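Local coordinates for ADP-ribosylation factor-binding protein GGA1 (Saccharomyces cerevisiae, PDB 5CN2), which may help regulate membrane traffic through the trans-Golgi network as an adaptor that binds ARF1 and ARF2, represented here by its GAE (gamma-adaptin ear) domain, at residues Val38-Ile49 / Leu74-Ile85. Numbering follows the deposited sequence.
Sequences VIFYSNISSDPI and LQSNSRDGIKQI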
ATOM      1  N   VAL A  38       7.099  -1.152  -2.940  1.00 44.24           N
ATOM      2  CA  VAL A  38       6.588  -2.501  -3.072  1.00 41.92           C
ATOM      3  C   VAL A  38       5.676  -2.719  -1.886  1.00 42.51           C
ATOM      4  O   VAL A  38       6.132  -2.732  -0.739  1.00 40.53           O
ATOM      5  CB  VAL A  38       7.728  -3.511  -3.129  1.00 43.60           C
ATOM      6  CG1 VAL A  38       7.190  -4.911  -3.393  1.00 44.22           C
ATOM      7  CG2 VAL A  38       8.707  -3.095  -4.216  1.00 41.54           C
ATOM      8  N   ILE A  39       4.377  -2.836  -2.174  1.00 40.82           N
ATOM      9  CA  ILE A  39       3.345  -2.958  -1.153  1.00 37.43           C
ATOM     10  C   ILE A  39       2.928  -4.422  -1.022  1.00 35.98           C
ATOM     11  O   ILE A  39       2.815  -5.141  -2.016  1.00 35.69           O
ATOM     12  CB  ILE A  39       2.115  -2.112  -1.496  1.00 36.75           C
ATOM     13  CG1 ILE A  39       2.557  -0.712  -1.943  1.00 39.41           C
ATOM     14  CG2 ILE A  39       1.139  -2.042  -0.306  1.00 35.59           C
ATOM     15  CD1 ILE A  39       1.414   0.244  -2.252  1.00 40.29           C
ATOM     16  N   PHE A  40       2.716  -4.856   0.214  1.00 33.93           N
ATOM     17  CA  PHE A  40       2.333  -6.232   0.493  1.00 34.28           C
ATOM     18  C   PHE A  40       1.106  -6.232   1.380  1.00 31.29           C
ATOM     19  O   PHE A  40       1.014  -5.450   2.335  1.00 32.98           O
ATOM     20  CB  PHE A  40       3.463  -6.977   1.214  1.00 36.46           C
ATOM     21  CG  PHE A  40       4.697  -7.157   0.395  1.00 37.04           C
ATOM     22  CD1 PHE A  40       4.851  -8.278  -0.394  1.00 38.84           C
ATOM     23  CD2 PHE A  40       5.724  -6.224   0.450  1.00 36.82           C
ATOM     24  CE1 PHE A  40       6.002  -8.455  -1.147  1.00 39.60           C
ATOM     25  CE2 PHE A  40       6.868  -6.398  -0.286  1.00 35.67           C
ATOM     26  CZ  PHE A  40       7.000  -7.506  -1.101  1.00 36.52           C
ATOM     27  N   TYR A  41       0.195  -7.146   1.095  1.00 29.52           N
ATOM     28  CA  TYR A  41      -1.038  -7.260   1.841  1.00 30.06           C
ATOM     29  C   TYR A  41      -1.076  -8.613   2.536  1.00 31.28           C
ATOM     30  O   TYR A  41      -0.831  -9.644   1.896  1.00 30.33           O
ATOM     31  CB  TYR A  41      -2.221  -7.073   0.888  1.00 30.34           C
ATOM     32  CG  TYR A  41      -2.110  -5.813   0.006  1.00 30.02           C
ATOM     33  CD1 TYR A  41      -2.551  -4.572   0.454  1.00 32.38           C
ATOM     34  CD2 TYR A  41      -1.571  -5.879  -1.253  1.00 31.10           C
ATOM     35  CE1 TYR A  41      -2.463  -3.435  -0.347  1.00 32.82           C
ATOM     36  CE2 TYR A  41      -1.467  -4.749  -2.059  1.00 33.18           C
ATOM     37  CZ  TYR A  41      -1.915  -3.533  -1.594  1.00 32.95           C
ATOM     38  OH  TYR A  41      -1.810  -2.432  -2.397  1.00 36.11           O
ATOM     39  N   SER A  42      -1.342  -8.597   3.848  1.00 31.02           N
ATOM     40  CA  SER A  42      -1.350  -9.809   4.652  1.00 32.13           C
ATOM     41  C   SER A  42      -2.679 -10.020   5.401  1.00 33.16           C
ATOM     42  O   SER A  42      -3.115  -9.151   6.135  1.00 35.08           O
ATOM     43  CB  SER A  42      -0.209  -9.770   5.660  1.00 31.85           C
ATOM     44  OG  SER A  42       1.053  -9.782   5.008  1.00 32.26           O
ATOM     45  N   ASN A  43      -3.281 -11.196   5.240  1.00 32.55           N
ATOM     46  CA  ASN A  43      -4.501 -11.565   5.964  1.00 34.64           C
ATOM     47  C   ASN A  43      -4.036 -12.172   7.269  1.00 39.89           C
ATOM     48  O   ASN A  43      -3.379 -13.217   7.259  1.00 46.03           O
ATOM     49  CB  ASN A  43      -5.309 -12.563   5.122  1.00 32.73           C
ATOM     50  CG  ASN A  43      -6.646 -12.965   5.737  1.00 34.11           C
ATOM     51  OD1 ASN A  43      -6.948 -12.714   6.906  1.00 35.77           O
ATOM     52  ND2 ASN A  43      -7.470 -13.613   4.916  1.00 35.65           N
ATOM     53  N   ILE A  44      -4.322 -11.489   8.375  1.00 41.74           N
ATOM     54  CA  ILE A  44      -4.030 -11.990   9.718  1.00 45.60           C
ATOM     55  C   ILE A  44      -5.301 -12.497  10.454  1.00 45.34           C
ATOM     56  O   ILE A  44      -5.267 -12.724  11.661  1.00 42.83           O
ATOM     57  CB  ILE A  44      -3.330 -10.909  10.586  1.00 46.19           C
ATOM     58  CG1 ILE A  44      -4.189  -9.642  10.677  1.00 47.55           C
ATOM     59  CG2 ILE A  44      -1.956 -10.587  10.022  1.00 48.86           C
ATOM     60  CD1 ILE A  44      -3.831  -8.733  11.828  1.00 48.19           C
ATOM     61  N   SER A  45      -6.412 -12.653   9.730  1.00 44.72           N
ATOM     62  CA  SER A  45      -7.616 -13.308  10.267  1.00 43.80           C
ATOM     63  C   SER A  45      -7.640 -14.766   9.838  1.00 45.15           C
ATOM     64  O   SER A  45      -6.980 -15.137   8.855  1.00 40.33           O
ATOM     65  CB  SER A  45      -8.867 -12.656   9.712  1.00 42.91           C
ATOM     66  OG  SER A  45      -9.142 -13.160   8.406  1.00 45.00           O
ATOM     67  N   SER A  46      -8.449 -15.573  10.534  1.00 47.10           N
ATOM     68  CA  SER A  46      -8.593 -17.008  10.217  1.00 50.05           C
ATOM     69  C   SER A  46      -9.695 -17.286   9.175  1.00 51.62           C
ATOM     70  O   SER A  46     -10.103 -18.438   8.993  1.00 47.39           O
ATOM     71  CB  SER A  46      -8.795 -17.857  11.495  1.00 50.24           C
ATOM     72  OG  SER A  46      -9.481 -17.142  12.501  1.00 50.16           O
ATOM     73  N   ASP A  47     -10.122 -16.229   8.472  1.00 52.77           N
ATOM     74  CA  ASP A  47     -11.092 -16.308   7.383  1.00 54.03           C
ATOM     75  C   ASP A  47     -10.549 -15.654   6.114  1.00 52.97           C
ATOM     76  O   ASP A  47      -9.844 -14.652   6.191  1.00 53.96           O
ATOM     77  CB  ASP A  47     -12.371 -15.576   7.789  1.00 60.83           C
ATOM     78  CG  ASP A  47     -13.178 -16.345   8.799  1.00 60.13           C
ATOM     79  OD1 ASP A  47     -13.623 -17.445   8.435  1.00 62.24           O
ATOM     80  OD2 ASP A  47     -13.350 -15.863   9.938  1.00 62.54           O
ATOM     81  N   PRO A  48     -10.902 -16.196   4.935  1.00 52.82           N
ATOM     82  CA  PRO A  48     -10.417 -15.610   3.681  1.00 48.22           C
ATOM     83  C   PRO A  48     -10.913 -14.191   3.398  1.00 46.32           C
ATOM     84  O   PRO A  48     -12.005 -13.824   3.830  1.00 47.42           O
ATOM     85  CB  PRO A  48     -10.947 -16.567   2.612  1.00 48.72           C
ATOM     86  CG  PRO A  48     -11.251 -17.831   3.328  1.00 49.64           C
ATOM     87  CD  PRO A  48     -11.698 -17.414   4.692  1.00 50.75           C
ATOM     88  N   ILE A  49     -10.085 -13.425   2.683  1.00 42.59           N
ATOM     89  CA  ILE A  49     -10.394 -12.075   2.218  1.00 40.59           C
ATOM     90  C   ILE A  49     -10.468 -12.098   0.686  1.00 40.91           C
ATOM     91  O   ILE A  49      -9.583 -12.631   0.015  1.00 40.18           O
ATOM     92  CB  ILE A  49      -9.337 -11.029   2.698  1.00 40.25           C
ATOM     93  CG1 ILE A  49      -9.447 -10.806   4.210  1.00 39.32           C
ATOM     94  CG2 ILE A  49      -9.520  -9.699   1.986  1.00 38.65           C
ATOM     95  CD1 ILE A  49      -8.270 -10.086   4.850  1.00 38.29           C
ATOM     96  N   LEU A  74      -6.969 -13.141  -0.511  1.00 40.01           N
ATOM     97  CA  LEU A  74      -6.017 -13.541   0.526  1.00 40.78           C
ATOM     98  C   LEU A  74      -6.574 -14.666   1.411  1.00 46.57           C
ATOM     99  O   LEU A  74      -7.589 -14.500   2.105  1.00 44.36           O
ATOM    100  CB  LEU A  74      -5.694 -12.366   1.440  1.00 37.82           C
ATOM    101  CG  LEU A  74      -4.826 -11.188   0.988  1.00 38.21           C
ATOM    102  CD1 LEU A  74      -4.929 -10.098   2.054  1.00 36.74           C
ATOM    103  CD2 LEU A  74      -3.374 -11.604   0.791  1.00 36.92           C
ATOM    104  N   GLN A  75      -5.858 -15.783   1.456  1.00 53.01           N
ATOM    105  CA  GLN A  75      -6.266 -16.930   2.263  1.00 53.37           C
ATOM    106  C   GLN A  75      -6.115 -16.568   3.750  1.00 54.58           C
ATOM    107  O   GLN A  75      -5.429 -15.605   4.108  1.00 51.85           O
ATOM    108  CB  GLN A  75      -5.395 -18.165   1.950  1.00 57.01           C
ATOM    109  CG  GLN A  75      -5.134 -18.483   0.476  1.00 61.57           C
ATOM    110  CD  GLN A  75      -6.259 -19.251  -0.204  1.00 68.12           C
ATOM    111  OE1 GLN A  75      -7.377 -19.323   0.308  1.00 77.06           O
ATOM    112  NE2 GLN A  75      -5.964 -19.827  -1.372  1.00 68.40           N
ATOM    113  N   SER A  76      -6.735 -17.365   4.612  1.00 51.01           N
ATOM    114  CA  SER A  76      -6.571 -17.225   6.047  1.00 51.53           C
ATOM    115  C   SER A  76      -5.102 -17.239   6.432  1.00 48.49           C
ATOM    116  O   SER A  76      -4.296 -17.976   5.853  1.00 42.12           O
ATOM    117  CB  SER A  76      -7.288 -18.366   6.774  1.00 52.38           C
ATOM    118  OG  SER A  76      -8.683 -18.330   6.517  1.00 60.73           O
ATOM    119  N   ASN A  77      -4.748 -16.421   7.414  1.00 46.52           N
ATOM    120  CA  ASN A  77      -3.375 -16.386   7.889  1.00 49.28           C
ATOM    121  C   ASN A  77      -2.344 -16.474   6.734  1.00 48.05           C
ATOM    122  O   ASN A  77      -1.399 -17.249   6.789  1.00 49.73           O
ATOM    123  CB  ASN A  77      -3.174 -17.517   8.911  1.00 50.15           C
ATOM    124  CG  ASN A  77      -4.115 -17.406  10.101  1.00 50.08           C
ATOM    125  OD1 ASN A  77      -4.963 -18.268  10.311  1.00 60.71           O
ATOM    126  ND2 ASN A  77      -3.979 -16.341  10.874  1.00 51.99           N
ATOM    127  N   SER A  78      -2.557 -15.673   5.692  1.00 49.81           N
ATOM    128  CA  SER A  78      -1.633 -15.559   4.548  1.00 47.76           C
ATOM    129  C   SER A  78      -0.785 -14.275   4.671  1.00 45.43           C
ATOM    130  O   SER A  78      -1.313 -13.151   4.707  1.00 44.41           O
ATOM    131  CB  SER A  78      -2.437 -15.552   3.240  1.00 49.64           C
ATOM    132  OG  SER A  78      -1.650 -15.286   2.089  1.00 51.14           O
ATOM    133  N   ARG A  79       0.527 -14.459   4.755  1.00 43.09           N
ATOM    134  CA  ARG A  79       1.484 -13.366   4.716  1.00 41.64           C
ATOM    135  C   ARG A  79       1.872 -13.015   3.268  1.00 37.39           C
ATOM    136  O   ARG A  79       2.149 -13.897   2.461  1.00 33.99           O
ATOM    137  CB  ARG A  79       2.735 -13.746   5.500  1.00 44.89           C
ATOM    138  CG  ARG A  79       3.672 -12.575   5.741  1.00 50.90           C
ATOM    139  CD  ARG A  79       5.081 -13.048   6.082  1.00 57.30           C
ATOM    140  NE  ARG A  79       5.274 -13.148   7.529  1.00 61.28           N
ATOM    141  CZ  ARG A  79       5.707 -12.165   8.316  1.00 61.26           C
ATOM    142  NH1 ARG A  79       6.020 -10.970   7.823  1.00 61.57           N
ATOM    143  NH2 ARG A  79       5.841 -12.384   9.619  1.00 64.09           N
ATOM    144  N   ASP A  80       1.892 -11.727   2.953  1.00 34.31           N
ATOM    145  CA  ASP A  80       2.327 -11.252   1.634  1.00 33.43           C
ATOM    146  C   ASP A  80       1.631 -11.999   0.489  1.00 31.26           C
ATOM    147  O   ASP A  80       2.253 -12.322  -0.501  1.00 32.75           O
ATOM    148  CB  ASP A  80       3.848 -11.404   1.481  1.00 34.45           C
ATOM    149  CG  ASP A  80       4.665 -10.557   2.478  1.00 34.86           C
ATOM    150  OD1 ASP A  80       4.139  -9.665   3.182  1.00 31.98           O
ATOM    151  OD2 ASP A  80       5.895 -10.773   2.526  1.00 37.43           O
ATOM    152  N   GLY A  81       0.344 -12.296   0.628  1.00 32.24           N
ATOM    153  CA  GLY A  81      -0.397 -13.005  -0.428  1.00 33.93           C
ATOM    154  C   GLY A  81      -0.697 -12.188  -1.685  1.00 34.98           C
ATOM    155  O   GLY A  81      -0.983 -12.746  -2.749  1.00 36.07           O
ATOM    156  N   ILE A  82      -0.655 -10.867  -1.541  1.00 35.54           N
ATOM    157  CA  ILE A  82      -0.791  -9.931  -2.656  1.00 34.34           C
ATOM    158  C   ILE A  82       0.363  -8.930  -2.573  1.00 34.51           C
ATOM    159  O   ILE A  82       0.688  -8.421  -1.501  1.00 32.00           O
ATOM    160  CB  ILE A  82      -2.138  -9.191  -2.617  1.00 34.28           C
ATOM    161  CG1 ILE A  82      -3.313 -10.175  -2.741  1.00 35.22           C
ATOM    162  CG2 ILE A  82      -2.243  -8.202  -3.774  1.00 35.97           C
ATOM    163  CD1 ILE A  82      -4.656  -9.528  -2.479  1.00 34.50           C
ATOM    164  N   LYS A  83       0.999  -8.706  -3.712  1.00 36.48           N
ATOM    165  CA  LYS A  83       2.052  -7.718  -3.873  1.00 40.40           C
ATOM    166  C   LYS A  83       1.577  -6.686  -4.918  1.00 41.77           C
ATOM    167  O   LYS A  83       0.868  -7.030  -5.882  1.00 44.34           O
ATOM    168  CB  LYS A  83       3.321  -8.418  -4.368  1.00 43.49           C
ATOM    169  CG  LYS A  83       4.534  -7.513  -4.560  1.00 49.39           C
ATOM    170  CD  LYS A  83       5.475  -7.998  -5.670  1.00 52.06           C
ATOM    171  CE  LYS A  83       6.638  -8.792  -5.113  1.00 55.93           C
ATOM    172  NZ  LYS A  83       7.385  -9.531  -6.170  1.00 59.70           N
ATOM    173  N   GLN A  84       1.981  -5.434  -4.740  1.00 41.20           N
ATOM    174  CA  GLN A  84       1.650  -4.380  -5.700  1.00 39.96           C
ATOM    175  C   GLN A  84       2.707  -3.300  -5.763  1.00 35.58           C
ATOM    176  O   GLN A  84       2.959  -2.625  -4.756  1.00 35.70           O
ATOM    177  CB  GLN A  84       0.317  -3.728  -5.344  1.00 40.69           C
ATOM    178  CG  GLN A  84      -0.071  -2.645  -6.348  1.00 41.40           C
ATOM    179  CD  GLN A  84      -1.502  -2.173  -6.237  1.00 39.58           C
ATOM    180  OE1 GLN A  84      -2.108  -1.821  -7.255  1.00 41.97           O
ATOM    181  NE2 GLN A  84      -2.055  -2.159  -5.025  1.00 35.36           N
ATOM    182  N   ILE A  85       3.270  -3.114  -6.953  1.00 32.83           N
ATOM    183  CA  ILE A  85       4.352  -2.160  -7.197  1.00 34.40           C
ATOM    184  C   ILE A  85       3.837  -0.766  -7.550  1.00 34.85           C
ATOM    185  O   ILE A  85       2.904  -0.609  -8.340  1.00 33.46           O
ATOM    186  CB  ILE A  85       5.255  -2.584  -8.365  1.00 38.28           C
ATOM    187  CG1 ILE A  85       5.699  -4.039  -8.233  1.00 41.41           C
ATOM    188  CG2 ILE A  85       6.476  -1.669  -8.451  1.00 40.62           C
ATOM    189  CD1 ILE A  85       6.474  -4.311  -6.969  1.00 45.62           C
TER
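L74 and I49 open the contact as an isolated antiparallel bridge, with I49 N donating to L74 O (2.8 Å) and L74 N to I49 O; beyond it, neighbouring strands of the GAE domain's immunoglobulin-like beta-sandwich, 34-43 and 78-89, pair antiparallel. L74 O accepts a second hydrogen bond, from N43 ND2 (3.0 Å), which arrives well above the carbonyl plane, while the leucine's CD2 reaches the carbonyl oxygen of Y41. With its CG anti to the backbone N (chi1 -177°), N43 turns its amide into the loop, where ND2 also donates to D47 O and OD1 accepts from S45 N, which makes an Asx turn, and also from S45 OG; an alanine here would probably leave the 44-48 loop without its central tie and cost L74 O one of its two donors. S76 OG makes a weak bond to S46 O, N77 N donates to S45 O, and S78 O accepts a bent bond from N43 N (2.8 Å). The backbone then bends sharply at R79 and D80, where D80 N points almost straight at S42 OG (3.0 Å, 178°). The D80 carboxylate lies obliquely against F40, its OD2 paired with R12, which also makes a cation-pi contact with that ring. From I82 on the strands pair in antiparallel register: I82 O accepts from Y41 N, and I82 CG2 packs on Y41 CD2 (3.5 Å). K83 runs beside the F40 side chain, its CG and CE against F40 CE1. Q84 and I39 exchange two backbone bonds, and Q84 CB lies in plane at the Y41 ring edge. Finally, I85 CD1 sits 3.7 Å from both V38 CG1 and V38 CG2.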